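Local coordinates for ABC transporter, substrate-binding protein (Clostridium perfringens, PDB 4EDP), which probably captures a small solute and delivers it to an ABC importer, as extracellular solute-binding proteins of this family do, at residues N154-E157 against D158-K161; P162-K165 against N166-A169; P179-V182 against E183-A186. One frame throughout, in Å; residues are numbered along the deposited sequence. Where two conformers were deposited one is given.

In the fold
After strand 135-145 the chain leaves the sheet and, in interaction 1, turns at 154-161 through a short 3-10 segment that ends at Trp160. Interaction 2 follows without a gap at Pro162: residues 162-169 make a further 3-10 turn and a type II turn that delivers the chain into strand 168-171. Helix 178-189, which follows the strand, contains interaction 3 at 179-186. The three contacts run in series and none encloses another. Leu164 CD1 packs on the carbonyl oxygens of Asp158 and Leu159, joining the first two, whereas Trp156 and Trp160 lie against Ile184 and Ala185, joining interaction 1 to the helix. Interactions 2 and 3 do not touch.

Interaction 1. Residues N154-E157 against D158-K161; sequences NSWE and DLWK
A capping box opens the short 3-10 turn of the strand-to-strand connection 146-167, with Ser155 and Asp158 exchanging bonds across three residues. Ser155 OG, drawn back over its own backbone by a chi1 of 66°, accepts from Asp158 N at 3.2 Å; the same N-H also reaches Ser155 O, so it is shared between two acceptors. In return Asp158 OD2 takes Ser155 N at 3.2 Å, from well above the carboxylate plane. That oxygen has a second, shorter bond, from Asn154 N at 2.8 Å, which uses the anti lone pair and is nearly straight (166°). Water 1 is a third donor to Asp158 OD2, at 2.6 Å; its link to Asn154 ND2, and that of ND2 to Glu152, rest on one of two conformers and are doubtful. Three donors on one oxygen should favour the ionised carboxylate. Past the box, Leu159 N bonds to Trp156 O and Trp160 N to Glu157 O. Leu159 lies side by side with Trp156, its CD1 at the indole edge, and Trp156 NE1 is tied to Gly259. Trp160, whose NE1 is bonded to Glu204, meets Trp156 O at its ring edge, the oxygen in the indole plane and CZ3 3.4 Å away.

Interaction 2. Residues P162-K165 against N166-A169; sequences PELK and NKIA
Lys167 folds back over the type II turn that runs from Leu164 to its own backbone, where Lys167 N makes a weak bond to Leu164 O (3.0 Å). The turn places Asn166 in the left-handed region (phi 55°, psi 37°) just before strand 168-171. Beginning at the root, Lys167 CB lies 3.5 Å from Leu164 O and also meets the methyl CD2 of Leu164, whose side chain crosses it at about a right angle. CG comes next, 3.3 Å from Lys165 O, and CD then passes Glu163 O at 3.8 Å. The chain stays extended as far as CE, and a bend at chi4 (54°) sets the ammonium beside water 2. NZ donates to that water at 2.7 Å, and the water donates in turn to Glu163 O and to Lys165 O, 2.8 Å from each. On the buried side Leu164 CD1 packs against Ile168 CG2, while the backbone of Ile168 bonds to Asn211 and to Val213 of strand 212-216. The ammonium is thus linked to the two carbonyls through one water, and donation from this charged group would be expected to polarise the water and make it a better donor to both oxygens.

Interaction 3. Residues P179-V182 against E183-A186; sequences PAMV and EIAA
Ala180 and Ile184 meet one turn apart in the alpha-helix 178-189 of this solute-binding fold, and their contact centres on a single carbonyl. Ala180 O receives Ile184 N at 2.8 Å, almost along the C=O axis, and the isoleucine side chain lies over the same oxygen, with CG1 at 3.3 Å and CD1 at 3.6 Å. A chi1 of -76° sets CG1 opposite Ile184's own carbonyl carbon, and from there the branch runs back toward the preceding turn. Glu183, one residue earlier, repeats the pattern: its N bonds to Pro179 O in the carbonyl plane (2.9 Å). Pro179 has no N-H to give and takes part as an acceptor. Two further bonds, Ala185 N to Met181 O and Ala186 N to Val182 O, complete the four i to i+4 bonds between 179-182 and 183-186. Around this core, Val182 faces Phe202 of helix 199-208 and Trp342 of helix 332-350, while the small side chains of Ala185 and Ala186 touch Leu205 and Ala201 of helix 199-208. Ile184 turns instead to Trp156 and Tyr261. Glu183 extends beyond CG past Val193 and Val335 to within about 3 Å of a bound acetate ion, probably from the crystallisation liquor. Nearer the backbone, Glu183 CG lies 3.5 Å from Pro179 O.

Interaction 1. Residues N154-E157 against D158-K161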
ATOM      1  N   ASN A 154      19.693   4.889  10.924  0.50 15.02           N
ATOM      2  CA  ASN A 154      19.686   3.486  10.504  0.50 14.40           C
ATOM      3  C   ASN A 154      18.379   2.764  10.801  0.50 14.41           C
ATOM      4  O   ASN A 154      17.861   1.998   9.988  0.50 14.95           O
ATOM      5  CB  ASN A 154      20.821   2.748  11.224  0.50 15.68           C
ATOM      6  CG  ASN A 154      22.189   3.204  10.768  0.50 14.74           C
ATOM      7  OD1 ASN A 154      22.499   3.144   9.580  0.50 17.63           O
ATOM      8  ND2 ASN A 154      23.025   3.626  11.708  0.50 14.54           N
ATOM      9  N   SER A 155      17.817   3.064  11.957  1.00 14.80           N
ATOM     10  CA  SER A 155      16.620   2.372  12.452  1.00 14.35           C
ATOM     11  C   SER A 155      15.450   3.354  12.515  1.00 13.38           C
ATOM     12  O   SER A 155      15.645   4.568  12.421  1.00 13.75           O
ATOM     13  CB  SER A 155      16.898   1.880  13.863  1.00 15.49           C
ATOM     14  OG  SER A 155      17.064   2.993  14.724  1.00 14.52           O
ATOM     15  N   TRP A 156      14.233   2.845  12.694  1.00 11.74           N
ATOM     16  CA  TRP A 156      13.088   3.728  12.831  1.00 11.16           C
ATOM     17  C   TRP A 156      13.242   4.602  14.083  1.00 12.43           C
ATOM     18  O   TRP A 156      12.890   5.788  14.075  1.00 11.64           O
ATOM     19  CB  TRP A 156      11.781   2.937  12.970  1.00 10.89           C
ATOM     20  CG  TRP A 156      11.351   2.155  11.752  1.00 11.09           C
ATOM     21  CD1 TRP A 156      11.205   0.787  11.663  1.00 12.26           C
ATOM     22  CD2 TRP A 156      11.000   2.671  10.462  1.00 10.43           C
ATOM     23  NE1 TRP A 156      10.795   0.437  10.404  1.00 13.11           N
ATOM     24  CE2 TRP A 156      10.653   1.568   9.649  1.00 10.24           C
ATOM     25  CE3 TRP A 156      10.950   3.954   9.904  1.00 12.03           C
ATOM     26  CZ2 TRP A 156      10.289   1.711   8.318  1.00 14.92           C
ATOM     27  CZ3 TRP A 156      10.582   4.087   8.588  1.00 11.48           C
ATOM     28  CH2 TRP A 156      10.263   2.987   7.806  1.00 12.35           C
ATOM     29  N   GLU A 157      13.770   4.006  15.151  1.00 11.96           N
ATOM     30  CA  GLU A 157      13.939   4.718  16.413  1.00 13.17           C
ATOM     31  C   GLU A 157      14.875   5.927  16.312  1.00 13.01           C
ATOM     32  O   GLU A 157      14.742   6.871  17.093  1.00 11.61           O
ATOM     33  CB  GLU A 157      14.395   3.772  17.519  1.00 14.48           C
ATOM     34  CG  GLU A 157      13.356   2.669  17.860  1.00 17.58           C
ATOM     35  CD  GLU A 157      13.266   1.478  16.898  1.00 23.51           C
ATOM     36  OE1 GLU A 157      14.066   1.348  15.924  1.00 19.38           O
ATOM     37  OE2 GLU A 157      12.379   0.618  17.172  1.00 23.21           O
ATOM     38  N   ASP A 158      15.808   5.887  15.363  1.00 12.31           N
ATOM     39  CA  ASP A 158      16.745   7.000  15.142  1.00 13.74           C
ATOM     40  C   ASP A 158      16.021   8.290  14.732  1.00 13.34           C
ATOM     41  O   ASP A 158      16.581   9.380  14.865  1.00 14.09           O
ATOM     42  CB  ASP A 158      17.835   6.658  14.103  1.00 11.05           C
ATOM     43  CG  ASP A 158      18.879   5.680  14.613  1.00 16.26           C
ATOM     44  OD1 ASP A 158      19.091   5.556  15.845  1.00 16.42           O
ATOM     45  OD2 ASP A 158      19.528   5.058  13.750  1.00 16.58           O
ATOM     46  N   LEU A 159      14.784   8.187  14.243  1.00 12.36           N
ATOM     47  CA  LEU A 159      14.019   9.388  13.863  1.00 12.02           C
ATOM     48  C   LEU A 159      13.740  10.291  15.076  1.00 11.94           C
ATOM     49  O   LEU A 159      13.470  11.476  14.915  1.00 12.46           O
ATOM     50  CB  LEU A 159      12.695   8.996  13.184  1.00 12.33           C
ATOM     51  CG  LEU A 159      12.837   8.311  11.811  1.00 12.47           C
ATOM     52  CD1 LEU A 159      11.468   7.782  11.345  1.00 13.33           C
ATOM     53  CD2 LEU A 159      13.451   9.250  10.767  1.00 17.36           C
ATOM     54  N   TRP A 160      13.818   9.720  16.276  1.00 11.32           N
ATOM     55  CA  TRP A 160      13.624  10.453  17.532  1.00 12.06           C
ATOM     56  C   TRP A 160      14.860  11.176  18.058  1.00 12.96           C
ATOM     57  O   TRP A 160      14.770  11.895  19.051  1.00 14.08           O
ATOM     58  CB  TRP A 160      13.105   9.513  18.628  1.00 11.16           C
ATOM     59  CG  TRP A 160      11.621   9.237  18.606  1.00 11.35           C
ATOM     60  CD1 TRP A 160      10.699   9.773  19.448  1.00 13.77           C
ATOM     61  CD2 TRP A 160      10.886   8.376  17.709  1.00  9.80           C
ATOM     62  NE1 TRP A 160       9.444   9.324  19.135  1.00 13.27           N
ATOM     63  CE2 TRP A 160       9.525   8.466  18.073  1.00 13.94           C
ATOM     64  CE3 TRP A 160      11.238   7.555  16.640  1.00 12.97           C
ATOM     65  CZ2 TRP A 160       8.527   7.768  17.412  1.00 13.26           C
ATOM     66  CZ3 TRP A 160      10.246   6.855  15.987  1.00 14.18           C
ATOM     67  CH2 TRP A 160       8.905   6.964  16.372  1.00 13.52           C
ATOM     68  N   LYS A 161      16.005  11.014  17.409  1.00 12.52           N
ATOM     69  CA  LYS A 161      17.248  11.661  17.855  1.00 14.40           C
ATOM     70  C   LYS A 161      17.118  13.172  17.949  1.00 13.33           C
ATOM     71  O   LYS A 161      16.560  13.810  17.059  1.00 14.05           O
ATOM     72  CB  LYS A 161      18.409  11.323  16.921  1.00 14.49           C
ATOM     73  CG  LYS A 161      18.916   9.902  17.116  1.00 20.53           C
ATOM     74  CD  LYS A 161      19.831   9.421  16.013  1.00 24.89           C
ATOM     75  CE  LYS A 161      21.047  10.260  15.818  1.00 27.08           C
ATOM     76  NZ  LYS A 161      22.018   9.472  14.976  1.00 27.49           N
TER
HETATM   77  O   HOH W   1      22.022   4.682  14.296  1.00 40.26           O

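Interaction 2. Residues P162-K165 against N166-A169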
ATOM      1  N   PRO A 162      17.653  13.741  19.023  1.00 14.35           N
ATOM      2  CA  PRO A 162      17.583  15.188  19.250  1.00 15.78           C
ATOM      3  C   PRO A 162      18.283  15.982  18.158  1.00 16.46           C
ATOM      4  O   PRO A 162      17.956  17.149  17.943  1.00 17.42           O
ATOM      5  CB  PRO A 162      18.254  15.366  20.600  1.00 17.13           C
ATOM      6  CG  PRO A 162      19.068  14.144  20.804  1.00 20.07           C
ATOM      7  CD  PRO A 162      18.352  13.045  20.114  1.00 15.41           C
ATOM      8  N   GLU A 163      19.238  15.368  17.458  1.00 15.84           N
ATOM      9  CA  GLU A 163      19.893  16.089  16.372  1.00 16.89           C
ATOM     10  C   GLU A 163      18.949  16.377  15.201  1.00 16.18           C
ATOM     11  O   GLU A 163      19.264  17.222  14.330  1.00 17.84           O
ATOM     12  CB  GLU A 163      21.104  15.324  15.831  1.00 18.17           C
ATOM     13  CG  GLU A 163      22.270  15.191  16.763  1.00 21.60           C
ATOM     14  CD  GLU A 163      22.142  14.113  17.841  1.00 26.87           C
ATOM     15  OE1 GLU A 163      21.144  13.341  17.903  1.00 21.21           O
ATOM     16  OE2 GLU A 163      23.107  14.042  18.642  1.00 31.49           O
ATOM     17  N   LEU A 164      17.808  15.694  15.148  1.00 14.04           N
ATOM     18  CA  LEU A 164      16.853  15.899  14.054  1.00 13.59           C
ATOM     19  C   LEU A 164      15.759  16.951  14.304  1.00 14.47           C
ATOM     20  O   LEU A 164      14.728  16.928  13.625  1.00 12.85           O
ATOM     21  CB  LEU A 164      16.239  14.569  13.642  1.00 13.50           C
ATOM     22  CG  LEU A 164      17.166  13.583  12.930  1.00 13.97           C
ATOM     23  CD1 LEU A 164      16.540  12.199  12.855  1.00 14.03           C
ATOM     24  CD2 LEU A 164      17.531  14.087  11.535  1.00 15.88           C
ATOM     25  N   LYS A 165      15.966  17.859  15.265  1.00 14.45           N
ATOM     26  CA  LYS A 165      14.985  18.934  15.510  1.00 14.49           C
ATOM     27  C   LYS A 165      14.685  19.640  14.199  1.00 14.65           C
ATOM     28  O   LYS A 165      15.611  20.023  13.480  1.00 14.82           O
ATOM     29  CB  LYS A 165      15.504  20.036  16.424  1.00 16.13           C
ATOM     30  CG  LYS A 165      16.019  19.687  17.773  1.00 18.22           C
ATOM     31  CD  LYS A 165      14.984  19.073  18.630  1.00 13.89           C
ATOM     32  CE  LYS A 165      15.493  18.952  20.080  1.00 12.32           C
ATOM     33  NZ  LYS A 165      14.562  18.155  20.931  1.00 12.97           N
ATOM     34  N   ASN A 166      13.402  19.812  13.889  1.00 14.03           N
ATOM     35  CA  ASN A 166      12.977  20.529  12.701  1.00 13.42           C
ATOM     36  C   ASN A 166      13.590  19.952  11.414  1.00 14.59           C
ATOM     37  O   ASN A 166      13.903  20.713  10.505  1.00 15.27           O
ATOM     38  CB  ASN A 166      13.415  22.004  12.799  1.00 15.32           C
ATOM     39  CG  ASN A 166      13.109  22.643  14.149  1.00 16.32           C
ATOM     40  OD1 ASN A 166      13.999  23.252  14.772  1.00 19.24           O
ATOM     41  ND2 ASN A 166      11.870  22.524  14.605  1.00 12.84           N
ATOM     42  N   LYS A 167      13.741  18.634  11.310  1.00 11.67           N
ATOM     43  CA  LYS A 167      14.390  18.063  10.097  1.00 13.42           C
ATOM     44  C   LYS A 167      13.709  16.859   9.443  1.00 12.39           C
ATOM     45  O   LYS A 167      14.240  16.326   8.472  1.00 13.59           O
ATOM     46  CB  LYS A 167      15.839  17.704  10.425  1.00 14.36           C
ATOM     47  CG  LYS A 167      16.763  18.872  10.584  1.00 20.21           C
ATOM     48  CD  LYS A 167      18.173  18.403  10.882  1.00 28.33           C
ATOM     49  CE  LYS A 167      19.199  19.487  10.571  1.00 31.10           C
ATOM     50  NZ  LYS A 167      18.917  20.765  11.247  1.00 28.14           N
ATOM     51  N   ILE A 168      12.564  16.394   9.953  1.00 11.88           N
ATOM     52  CA  ILE A 168      11.909  15.251   9.303  1.00 11.93           C
ATOM     53  C   ILE A 168      10.471  15.503   8.871  1.00 12.81           C
ATOM     54  O   ILE A 168       9.799  16.400   9.373  1.00 13.31           O
ATOM     55  CB  ILE A 168      11.924  13.941  10.198  1.00 11.06           C
ATOM     56  CG1 ILE A 168      10.842  13.930  11.269  1.00 12.29           C
ATOM     57  CG2 ILE A 168      13.325  13.692  10.818  1.00 13.15           C
ATOM     58  CD1 ILE A 168      10.803  12.603  12.067  1.00 12.95           C
ATOM     59  N   ALA A 169      10.027  14.708   7.900  1.00 12.50           N
ATOM     60  CA  ALA A 169       8.638  14.719   7.446  1.00 13.37           C
ATOM     61  C   ALA A 169       8.104  13.290   7.582  1.00 12.36           C
ATOM     62  O   ALA A 169       8.830  12.321   7.302  1.00 12.71           O
ATOM     63  CB  ALA A 169       8.508  15.210   5.993  1.00 13.08           C
TER
HETATM   64  O   HOH W   2      18.362  19.740  13.633  1.00 20.66           O

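Interaction 3. Residues P179-V182 against E183-A186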
ATOM      1  N   PRO A 179      -1.151   4.515   9.179  1.00 13.78           N
ATOM      2  CA  PRO A 179      -1.164   3.423  10.156  1.00 13.60           C
ATOM      3  C   PRO A 179       0.228   2.881  10.441  1.00 13.30           C
ATOM      4  O   PRO A 179       0.562   2.606  11.590  1.00 12.63           O
ATOM      5  CB  PRO A 179      -2.059   2.378   9.490  1.00 14.46           C
ATOM      6  CG  PRO A 179      -3.048   3.215   8.730  1.00 16.38           C
ATOM      7  CD  PRO A 179      -2.247   4.378   8.198  1.00 14.66           C
ATOM      8  N   ALA A 180       1.046   2.732   9.401  1.00 12.93           N
ATOM      9  CA  ALA A 180       2.411   2.271   9.581  1.00 12.67           C
ATOM     10  C   ALA A 180       3.183   3.201  10.519  1.00 11.39           C
ATOM     11  O   ALA A 180       3.940   2.732  11.364  1.00 12.43           O
ATOM     12  CB  ALA A 180       3.143   2.157   8.213  1.00 11.95           C
ATOM     13  N   MET A 181       2.986   4.504  10.366  0.60 12.12           N
ATOM     14  CA  MET A 181       3.688   5.471  11.192  0.60 12.76           C
ATOM     15  C   MET A 181       3.305   5.266  12.686  0.60 12.20           C
ATOM     16  O   MET A 181       4.159   5.352  13.574  0.60 11.42           O
ATOM     17  CB  MET A 181       3.422   6.897  10.669  0.60 13.88           C
ATOM     18  CG  MET A 181       4.370   7.886  11.225  0.60 17.92           C
ATOM     19  SD  MET A 181       6.056   7.589  10.644  0.60 15.94           S
ATOM     20  CE  MET A 181       6.903   8.137  12.131  0.60 21.07           C
ATOM     21  N   VAL A 182       2.037   4.964  12.958  1.00 12.08           N
ATOM     22  CA  VAL A 182       1.583   4.695  14.325  1.00 11.72           C
ATOM     23  C   VAL A 182       2.240   3.386  14.816  1.00 11.96           C
ATOM     24  O   VAL A 182       2.665   3.290  15.981  1.00 11.73           O
ATOM     25  CB  VAL A 182       0.036   4.612  14.432  1.00 13.48           C
ATOM     26  CG1 VAL A 182      -0.400   4.192  15.829  1.00 12.77           C
ATOM     27  CG2 VAL A 182      -0.618   5.939  14.027  1.00 12.56           C
ATOM     28  N   GLU A 183       2.316   2.375  13.948  1.00 11.14           N
ATOM     29  CA  GLU A 183       2.924   1.092  14.343  1.00 10.80           C
ATOM     30  C   GLU A 183       4.427   1.218  14.583  1.00 10.27           C
ATOM     31  O   GLU A 183       4.989   0.540  15.467  1.00 12.28           O
ATOM     32  CB  GLU A 183       2.534  -0.057  13.399  1.00 11.18           C
ATOM     33  CG  GLU A 183       1.021  -0.322  13.449  1.00 14.31           C
ATOM     34  CD  GLU A 183       0.584  -1.719  13.057  1.00 16.81           C
ATOM     35  OE1 GLU A 183       1.442  -2.590  12.814  1.00 16.79           O
ATOM     36  OE2 GLU A 183      -0.659  -1.971  13.074  1.00 17.14           O
ATOM     37  N   ILE A 184       5.081   2.090  13.824  1.00 10.02           N
ATOM     38  CA  ILE A 184       6.490   2.380  14.026  1.00 10.18           C
ATOM     39  C   ILE A 184       6.687   2.967  15.438  1.00 10.99           C
ATOM     40  O   ILE A 184       7.591   2.553  16.171  1.00 12.23           O
ATOM     41  CB  ILE A 184       7.002   3.360  12.937  1.00 10.05           C
ATOM     42  CG1 ILE A 184       7.191   2.615  11.606  1.00 11.52           C
ATOM     43  CG2 ILE A 184       8.315   4.007  13.406  1.00 13.31           C
ATOM     44  CD1 ILE A 184       7.336   3.534  10.395  1.00 13.38           C
ATOM     45  N   ALA A 185       5.819   3.894  15.829  1.00  9.79           N
ATOM     46  CA  ALA A 185       5.854   4.507  17.160  1.00 10.27           C
ATOM     47  C   ALA A 185       5.573   3.459  18.229  1.00 12.47           C
ATOM     48  O   ALA A 185       6.192   3.484  19.308  1.00 12.60           O
ATOM     49  CB  ALA A 185       4.842   5.661  17.231  1.00 10.92           C
ATOM     50  N   ALA A 186       4.662   2.526  17.933  1.00 11.98           N
ATOM     51  CA  ALA A 186       4.367   1.421  18.853  1.00 12.81           C
ATOM     52  C   ALA A 186       5.622   0.564  19.089  1.00 14.10           C
ATOM     53  O   ALA A 186       5.846   0.098  20.211  1.00 14.14           O
ATOM     54  CB  ALA A 186       3.238   0.535  18.330  1.00 12.50           C
TER